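Local atomic coordinates of putative uncharacterized protein (Enterobacter cloacae, PDB entry 4HFK), a protein that probably acts as a type VI secretion immunity protein that binds and neutralises a partner amidase effector, protecting the bacterium from it. Residues B[49-52]-B[53-56]. Residues are numbered along the deposited sequence; the frame is centred on the assembly and turned at random.
Sequences NLPA and ENFE
In Phe-55 and Asn-54, CG lies opposite the carbonyl carbon and beside the backbone N (chi1 -63° and -65°); Phe-55 thereby brings its ring edge up to Leu-50 and Pro-51, and Asn-54 sets its amide beside them. This is a helix N-terminus entered through a proline, in an all-helical fold. Phe-55 CE2 lies 3.6 Å from Leu-50 O, which sits in the ring plane, and 3.8 Å from Leu-50 CB. Edge-to-face contacts with Trp-18 and Phe-15 hold the same ring against helix 11-27. Asn-54 crosses Leu-50 at about a right angle, ND2 lying 3.9 Å from Leu-50 CD2, while OD1 is 3.7 Å from Pro-51 CD. Asn-54 ND2 donates to Leu-95 O and Ser-97 O, tying the helix start to the C-terminal segment. Outside these two segments, Glu-56 OE1 pairs with a basic side chain of another protein's chain, and Leu-50 O accepts a hydrogen bond from that protein, consistent with effector recognition. Asn-54 N reaches Pro-51 O from above the carbonyl plane (3.1 Å), whereas Glu-56 N meets Ala-52 O in the carbonyl plane at 3.0 Å, with an N-H...O angle of 160°.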
loop_
_atom_site.group_PDB
_atom_site.type_symbol
_atom_site.label_atom_id
_atom_site.label_comp_id
_atom_site.label_asym_id
_atom_site.label_seq_id
_atom_site.Cartn_x
_atom_site.Cartn_y
_atom_site.Cartn_z
ATOM N N ASN B 49 8.016 1.485 -17.483
ATOM C CA ASN B 49 8.824 1.303 -18.685
ATOM C C ASN B 49 10.077 0.456 -18.449
ATOM O O ASN B 49 10.919 0.324 -19.337
ATOM C CB ASN B 49 9.196 2.665 -19.280
ATOM C CG ASN B 49 7.984 3.400 -19.833
ATOM O OD1 ASN B 49 7.055 2.779 -20.358
ATOM N ND2 ASN B 49 7.981 4.724 -19.704
ATOM N N LEU B 50 10.196 -0.125 -17.259
ATOM C CA LEU B 50 11.381 -0.913 -16.916
ATOM C C LEU B 50 11.337 -2.307 -17.553
ATOM O O LEU B 50 10.255 -2.847 -17.797
ATOM C CB LEU B 50 11.525 -1.022 -15.394
ATOM C CG LEU B 50 11.934 0.267 -14.672
ATOM C CD1 LEU B 50 11.895 0.067 -13.165
ATOM C CD2 LEU B 50 13.331 0.726 -15.119
ATOM N N PRO B 51 12.517 -2.884 -17.853
ATOM C CA PRO B 51 12.599 -4.252 -18.389
ATOM C C PRO B 51 12.092 -5.286 -17.388
ATOM O O PRO B 51 12.121 -5.049 -16.170
ATOM C CB PRO B 51 14.107 -4.464 -18.599
ATOM C CG PRO B 51 14.666 -3.056 -18.806
ATOM C CD PRO B 51 13.827 -2.200 -17.863
ATOM N N ALA B 52 11.653 -6.433 -17.898
ATOM C CA ALA B 52 11.141 -7.511 -17.055
ATOM C C ALA B 52 12.114 -7.913 -15.958
ATOM O O ALA B 52 11.710 -8.157 -14.810
ATOM C CB ALA B 52 10.805 -8.715 -17.911
ATOM N N GLU B 53 13.394 -7.980 -16.322
ATOM C CA GLU B 53 14.465 -8.430 -15.428
ATOM C C GLU B 53 14.467 -7.657 -14.103
ATOM O O GLU B 53 14.768 -8.219 -13.048
ATOM C CB GLU B 53 15.820 -8.255 -16.134
ATOM C CG GLU B 53 16.998 -8.936 -15.456
ATOM C CD GLU B 53 18.335 -8.532 -16.066
ATOM O OE1 GLU B 53 18.337 -7.716 -17.017
ATOM O OE2 GLU B 53 19.382 -9.025 -15.591
ATOM N N ASN B 54 14.143 -6.367 -14.158
ATOM C CA ASN B 54 14.076 -5.561 -12.934
ATOM C C ASN B 54 13.036 -6.108 -11.963
ATOM O O ASN B 54 13.270 -6.183 -10.752
ATOM C CB ASN B 54 13.778 -4.090 -13.255
ATOM C CG ASN B 54 14.895 -3.434 -14.031
ATOM O OD1 ASN B 54 15.361 -3.982 -15.029
ATOM N ND2 ASN B 54 15.354 -2.267 -13.565
ATOM N N PHE B 55 11.893 -6.506 -12.511
ATOM C CA PHE B 55 10.802 -7.056 -11.716
ATOM C C PHE B 55 11.139 -8.456 -11.196
ATOM O O PHE B 55 10.815 -8.800 -10.048
ATOM C CB PHE B 55 9.515 -7.065 -12.554
ATOM C CG PHE B 55 9.057 -5.685 -12.959
ATOM C CD1 PHE B 55 8.193 -4.963 -12.144
ATOM C CD2 PHE B 55 9.508 -5.104 -14.138
ATOM C CE1 PHE B 55 7.777 -3.690 -12.506
ATOM C CE2 PHE B 55 9.097 -3.826 -14.500
ATOM C CZ PHE B 55 8.241 -3.119 -13.684
ATOM N N GLU B 56 11.800 -9.253 -12.039
ATOM C CA GLU B 56 12.234 -10.596 -11.649
ATOM C C GLU B 56 13.201 -10.530 -10.470
ATOM O O GLU B 56 13.028 -11.237 -9.482
ATOM C CB GLU B 56 12.889 -11.325 -12.834
ATOM C CG GLU B 56 11.978 -11.477 -14.056
ATOM C CD GLU B 56 12.711 -12.021 -15.265
ATOM O OE1 GLU B 56 13.865 -12.487 -15.113
ATOM O OE2 GLU B 56 12.132 -11.980 -16.373
#